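Local coordinates for G/U mismatch-specific DNA glycosylase (PDB 2C2Q), which belongs to the uracil-DNA glycosylase superfamily, as a mismatch-specific member of that group of DNA repair proteins, at residues A[52-57]-A[73-78]; A[87-92]-A[98-103]. The protein carries 1 engineered substitution. All blocks are in the same frame, centred on the assembly; numbering follows the deposited sequence.

Interaction 1: residues A[52-57]-A[73-78]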
loop_
_atom_site.group_PDB
_atom_site.type_symbol
_atom_site.label_atom_id
_atom_site.label_comp_id
_atom_site.label_asym_id
_atom_site.label_seq_id
_atom_site.Cartn_x
_atom_site.Cartn_y
_atom_site.Cartn_z
ATOM N N LYS A 52 3.588 5.790 -11.403
ATOM C CA LYS A 52 2.700 4.928 -12.232
ATOM C C LYS A 52 1.547 4.285 -11.429
ATOM O O LYS A 52 0.766 3.520 -11.974
ATOM C CB LYS A 52 3.491 3.745 -12.870
ATOM C CG LYS A 52 4.697 4.157 -13.672
ATOM C CD LYS A 52 5.291 2.912 -14.422
ATOM C CE LYS A 52 6.650 2.630 -13.841
ATOM N NZ LYS A 52 7.604 3.700 -14.169
ATOM N N PHE A 53 1.429 4.579 -10.104
ATOM C CA PHE A 53 0.482 3.843 -9.291
ATOM C C PHE A 53 -0.975 3.889 -9.826
ATOM O O PHE A 53 -1.596 2.809 -9.961
ATOM C CB PHE A 53 0.493 4.462 -7.884
ATOM C CG PHE A 53 -0.427 3.767 -6.908
ATOM C CD1 PHE A 53 -0.036 2.631 -6.207
ATOM C CD2 PHE A 53 -1.686 4.345 -6.605
ATOM C CE1 PHE A 53 -0.909 2.039 -5.260
ATOM C CE2 PHE A 53 -2.534 3.737 -5.679
ATOM C CZ PHE A 53 -2.163 2.609 -5.029
ATOM N N TRP A 54 -1.544 5.077 -10.031
ATOM C CA TRP A 54 -2.972 5.227 -10.436
ATOM C C TRP A 54 -3.262 4.573 -11.813
ATOM O O TRP A 54 -4.211 3.794 -11.931
ATOM C CB TRP A 54 -3.447 6.650 -10.370
ATOM C CG TRP A 54 -3.405 7.155 -8.955
ATOM C CD1 TRP A 54 -2.561 8.083 -8.468
ATOM C CD2 TRP A 54 -4.209 6.688 -7.826
ATOM N NE1 TRP A 54 -2.790 8.282 -7.113
ATOM C CE2 TRP A 54 -3.755 7.413 -6.676
ATOM C CE3 TRP A 54 -5.224 5.722 -7.663
ATOM C CZ2 TRP A 54 -4.351 7.277 -5.415
ATOM C CZ3 TRP A 54 -5.800 5.553 -6.386
ATOM C CH2 TRP A 54 -5.350 6.332 -5.280
ATOM N N ARG A 55 -2.337 4.782 -12.738
ATOM C CA ARG A 55 -2.380 4.077 -14.071
ATOM C C ARG A 55 -2.374 2.566 -13.851
ATOM O O ARG A 55 -3.179 1.838 -14.456
ATOM C CB ARG A 55 -1.149 4.469 -14.862
ATOM C CG ARG A 55 -0.958 3.861 -16.265
ATOM C CD ARG A 55 0.288 4.563 -16.931
ATOM N NE ARG A 55 0.578 5.802 -16.163
ATOM C CZ ARG A 55 1.791 6.312 -15.925
ATOM N NH1 ARG A 55 2.889 5.742 -16.441
ATOM N NH2 ARG A 55 1.911 7.424 -15.187
ATOM N N THR A 56 -1.451 2.073 -13.013
ATOM C CA THR A 56 -1.297 0.663 -12.791
ATOM C C THR A 56 -2.549 0.034 -12.194
ATOM O O THR A 56 -3.031 -0.982 -12.673
ATOM C CB THR A 56 -0.003 0.352 -11.949
ATOM O OG1 THR A 56 1.162 0.867 -12.648
ATOM C CG2 THR A 56 0.203 -1.155 -11.721
ATOM N N LEU A 57 -3.140 0.652 -11.163
ATOM C CA LEU A 57 -4.397 0.081 -10.671
ATOM C C LEU A 57 -5.460 -0.082 -11.774
ATOM O O LEU A 57 -6.196 -1.060 -11.729
ATOM C CB LEU A 57 -5.007 0.972 -9.570
ATOM C CG LEU A 57 -4.243 1.172 -8.253
ATOM C CD1 LEU A 57 -5.129 1.692 -7.140
ATOM C CD2 LEU A 57 -3.291 0.174 -7.742
ATOM N N ALA A 73 -9.544 8.387 -1.532
ATOM C CA ALA A 73 -10.428 7.900 -0.489
ATOM C C ALA A 73 -11.639 7.102 -0.956
ATOM O O ALA A 73 -12.328 6.500 -0.131
ATOM C CB ALA A 73 -10.873 9.046 0.517
ATOM N N THR A 74 -11.896 7.081 -2.285
ATOM C CA THR A 74 -12.998 6.346 -2.822
ATOM C C THR A 74 -12.658 4.875 -3.027
ATOM O O THR A 74 -13.527 4.052 -3.313
ATOM C CB THR A 74 -13.472 6.956 -4.157
ATOM O OG1 THR A 74 -12.455 6.750 -5.170
ATOM C CG2 THR A 74 -13.686 8.508 -4.072
ATOM N N LEU A 75 -11.387 4.528 -2.840
ATOM C CA LEU A 75 -10.974 3.174 -3.113
ATOM C C LEU A 75 -11.773 2.067 -2.403
ATOM O O LEU A 75 -11.858 0.947 -2.938
ATOM C CB LEU A 75 -9.465 2.981 -2.814
ATOM C CG LEU A 75 -8.478 3.564 -3.851
ATOM C CD1 LEU A 75 -7.041 3.308 -3.372
ATOM C CD2 LEU A 75 -8.728 2.886 -5.216
ATOM N N PRO A 76 -12.287 2.292 -1.187
ATOM C CA PRO A 76 -13.047 1.215 -0.543
ATOM C C PRO A 76 -14.267 0.713 -1.313
ATOM O O PRO A 76 -14.698 -0.426 -1.069
ATOM C CB PRO A 76 -13.469 1.815 0.821
ATOM C CG PRO A 76 -12.385 2.797 1.105
ATOM C CD PRO A 76 -12.084 3.428 -0.244
ATOM N N GLN A 77 -14.805 1.521 -2.207
ATOM C CA GLN A 77 -15.939 1.077 -3.013
ATOM C C GLN A 77 -15.493 -0.094 -3.951
ATOM O O GLN A 77 -16.308 -0.852 -4.474
ATOM C CB GLN A 77 -16.551 2.259 -3.757
ATOM C CG GLN A 77 -15.780 2.729 -4.996
ATOM C CD GLN A 77 -16.433 3.841 -5.700
ATOM O OE1 GLN A 77 -17.690 3.881 -5.839
ATOM N NE2 GLN A 77 -15.607 4.767 -6.205
ATOM N N TYR A 78 -14.188 -0.229 -4.118
ATOM C CA TYR A 78 -13.581 -1.313 -4.914
ATOM C C TYR A 78 -12.913 -2.332 -4.017
ATOM O O TYR A 78 -12.215 -3.226 -4.493
ATOM C CB TYR A 78 -12.584 -0.693 -5.938
ATOM C CG TYR A 78 -13.231 0.343 -6.832
ATOM C CD1 TYR A 78 -14.392 0.048 -7.514
ATOM C CD2 TYR A 78 -12.664 1.611 -7.007
ATOM C CE1 TYR A 78 -15.009 0.980 -8.350
ATOM C CE2 TYR A 78 -13.259 2.530 -7.824
ATOM C CZ TYR A 78 -14.437 2.217 -8.486
ATOM O OH TYR A 78 -15.021 3.140 -9.325
#
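W54 and L75 touch through apolar groups alone, with no hydrogen bond between segments 52-57 and 73-78, and L57 adds a lighter contact. At the start of segment 52-57, the carbonyl of K52 takes two bonds from T56. T56 N and T56 OG1 each lie 2.8 Å from K52 O, the hydroxyl 50° out of the carbonyl plane, a double grip on the first turn of the helix. F53 follows: its CD2 sits over the centre of the W54 indole, 3.6 Å above the plane, so one face of the indole is backed by its own neighbour. W54 reaches L75 with the far end of its six-membered ring. With CG beside the backbone N and anti to the carbonyl carbon (chi1 -64°), CH2 comes to 4.0 Å from L75 CD1, which lies at the ring edge, near its plane. The other branch, L75 CD2, is 4.1 Å from W54 CZ3, so both methyls meet the outer rim of that ring. W54 NE1 is hydrogen-bonded to Y45 O, which ties down the polar side of the indole. L75 CD2 is also 4.3 Å from L57 CD1, the helix's last contact here. This is apolar core packing of helix 53-59 against the 3-10 turn ahead of strand 80-84: L75 also touches L80 and L82 of that strand, F53 and L57 rest on L30 of strand 28-32, and W173 of helix 171-188 meets T56 and L57.

Interaction 2: residues A[87-92]-A[98-103]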
loop_
_atom_site.group_PDB
_atom_site.type_symbol
_atom_site.label_atom_id
_atom_site.label_comp_id
_atom_site.label_asym_id
_atom_site.label_seq_id
_atom_site.Cartn_x
_atom_site.Cartn_y
_atom_site.Cartn_z
ATOM N N LYS A 87 3.871 7.844 8.456
ATOM C CA LYS A 87 2.678 8.658 8.255
ATOM C C LYS A 87 2.850 10.161 8.619
ATOM O O LYS A 87 2.020 10.970 8.281
ATOM C CB LYS A 87 1.550 8.088 9.088
ATOM C CG LYS A 87 0.973 6.782 8.543
ATOM C CD LYS A 87 0.338 6.922 7.113
ATOM C CE LYS A 87 -0.740 7.993 7.079
ATOM N NZ LYS A 87 -1.628 7.918 5.851
ATOM N N ARG A 88 3.881 10.452 9.415
ATOM C CA ARG A 88 4.104 11.806 9.941
ATOM C C ARG A 88 5.240 12.560 9.261
ATOM O O ARG A 88 5.566 13.691 9.694
ATOM C CB ARG A 88 4.444 11.693 11.450
ATOM C CG ARG A 88 3.285 11.060 12.278
ATOM C CD ARG A 88 3.540 11.071 13.809
ATOM N NE ARG A 88 2.409 10.534 14.576
ATOM C CZ ARG A 88 2.121 9.224 14.669
ATOM N NH1 ARG A 88 2.851 8.313 14.028
ATOM N NH2 ARG A 88 1.092 8.822 15.420
ATOM N N HIS A 89 5.866 11.948 8.241
ATOM C CA HIS A 89 6.969 12.564 7.535
ATOM C C HIS A 89 6.773 12.275 6.045
ATOM O O HIS A 89 6.162 11.280 5.675
ATOM C CB HIS A 89 8.314 11.936 7.963
ATOM C CG HIS A 89 8.628 12.078 9.435
ATOM N ND1 HIS A 89 8.088 11.250 10.400
ATOM C CD2 HIS A 89 9.427 12.959 10.094
ATOM C CE1 HIS A 89 8.550 11.609 11.595
ATOM N NE2 HIS A 89 9.356 12.652 11.436
ATOM N N SER A 90 7.351 13.144 5.207
ATOM C CA SER A 90 7.298 12.958 3.777
ATOM C C SER A 90 8.686 13.034 3.193
ATOM O O SER A 90 9.624 13.562 3.826
ATOM C CB SER A 90 6.383 14.015 3.157
ATOM O OG SER A 90 6.930 15.346 3.232
ATOM N N GLY A 91 8.810 12.530 1.975
ATOM C CA GLY A 91 10.049 12.649 1.213
ATOM C C GLY A 91 10.475 11.269 0.767
ATOM O O GLY A 91 9.697 10.286 0.888
ATOM N N VAL A 92 11.694 11.164 0.255
ATOM C CA VAL A 92 12.185 9.879 -0.197
ATOM C C VAL A 92 12.664 9.050 0.974
ATOM O O VAL A 92 13.143 9.619 1.997
ATOM C CB VAL A 92 13.291 10.047 -1.288
ATOM C CG1 VAL A 92 12.784 11.042 -2.314
ATOM C CG2 VAL A 92 14.623 10.547 -0.702
ATOM N N GLY A 98 15.034 8.359 11.121
ATOM C CA GLY A 98 14.783 6.970 11.522
ATOM C C GLY A 98 13.456 6.790 12.233
ATOM O O GLY A 98 12.769 5.804 12.028
ATOM N N GLU A 99 13.075 7.744 13.061
ATOM C CA GLU A 99 11.831 7.663 13.817
ATOM C C GLU A 99 10.568 7.751 12.924
ATOM O O GLU A 99 9.465 7.542 13.381
ATOM C CB GLU A 99 11.799 8.759 14.902
ATOM C CG GLU A 99 11.901 10.171 14.368
ATOM C CD GLU A 99 13.341 10.714 14.261
ATOM O OE1 GLU A 99 14.358 9.964 14.048
ATOM O OE2 GLU A 99 13.445 11.940 14.378
ATOM N N ALA A 100 10.762 8.064 11.633
ATOM C CA ALA A 100 9.618 8.139 10.713
ATOM C C ALA A 100 8.862 6.799 10.536
ATOM O O ALA A 100 7.642 6.811 10.357
ATOM C CB ALA A 100 10.087 8.633 9.312
ATOM N N TRP A 101 9.581 5.694 10.579
ATOM C CA TRP A 101 9.064 4.381 10.232
ATOM C C TRP A 101 8.335 3.786 11.420
ATOM O O TRP A 101 8.968 3.557 12.476
ATOM C CB TRP A 101 10.203 3.447 9.869
ATOM C CG TRP A 101 11.127 3.958 8.834
ATOM C CD1 TRP A 101 12.368 4.532 9.021
ATOM C CD2 TRP A 101 10.893 3.958 7.415
ATOM N NE1 TRP A 101 12.911 4.891 7.807
ATOM C CE2 TRP A 101 12.035 4.553 6.799
ATOM C CE3 TRP A 101 9.831 3.530 6.605
ATOM C CZ2 TRP A 101 12.154 4.700 5.418
ATOM C CZ3 TRP A 101 9.964 3.668 5.193
ATOM C CH2 TRP A 101 11.103 4.269 4.632
ATOM N N ARG A 102 7.038 3.488 11.249
ATOM C CA ARG A 102 6.219 2.896 12.335
ATOM C C ARG A 102 5.472 1.621 11.921
ATOM O O ARG A 102 4.224 1.613 11.891
ATOM C CB ARG A 102 5.276 3.939 12.985
ATOM C CG ARG A 102 5.980 5.198 13.537
ATOM C CD ARG A 102 6.915 4.868 14.725
ATOM N NE ARG A 102 6.117 4.141 15.725
ATOM C CZ ARG A 102 5.331 4.747 16.646
ATOM N NH1 ARG A 102 5.268 6.085 16.720
ATOM N NH2 ARG A 102 4.587 4.018 17.469
ATOM N N PRO A 103 6.218 0.554 11.563
ATOM C CA PRO A 103 5.632 -0.717 11.152
ATOM C C PRO A 103 4.755 -1.324 12.293
ATOM O O PRO A 103 3.881 -2.148 12.028
ATOM C CB PRO A 103 6.853 -1.619 10.850
ATOM C CG PRO A 103 8.018 -0.995 11.563
ATOM C CD PRO A 103 7.693 0.486 11.632
HETATM O O HOH W 1 6.273 9.160 10.198
#
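The imidazole of H89 has water 1 at its edge, in the ring plane, and the methyl of A100 set obliquely against the ring. A100 CB is 3.5 Å from H89 ND1, and A100 CA is equally near that nitrogen. In H89, chi1 -60° swings the ring toward 98-100, and chi2 80° puts its ND1 side next to A100 and the water. The water supplies the polar join: it accepts from R88 N at 2.8 Å, donates to A100 O at 2.7 Å, and bonds to H89 ND1 at 2.8 Å. One molecule thus links both segments, which share no direct hydrogen bond. The guanidinium groups of R88 and R102 also approach obliquely, NH1 to NH1 at 4.2 Å. E105 makes a salt bridge to R88 NH1 and a long, weak ion pair with R102 NH2, D104 a salt bridge to R102 NH2 and E15 one to R88 NE; these carboxylates probably balance the two positive groups. Both segments lie on the connection from strand 80-84 to helix 103-113, the second running into the helix at P103. R102 is the N-cap of that helix, its backbone bonded to V85, and W101 packs on R124 and E128 of helix 123-130.

In the fold
Interactions 1 and 2 follow one another along the chain, with strand 80-84, an outermost strand of the mixed sheet, between them: 73-78 leads into this strand, and 87-92 leaves it for helix 103-113. Their centres lie 22 Å apart on opposite sides of the chain's centre, and the nearest atoms are still about 11 Å apart. They also differ in character. Interaction 1, 10 Å from the chain centre, is buried and purely apolar; interaction 2, 14 Å out, is only partly buried and joined by a water and by H89 packing on A100, with charged groups alongside. Y45 O accepts from W54 NE1 in interaction 1, and Y45 OH lies close to K87 NZ of interaction 2.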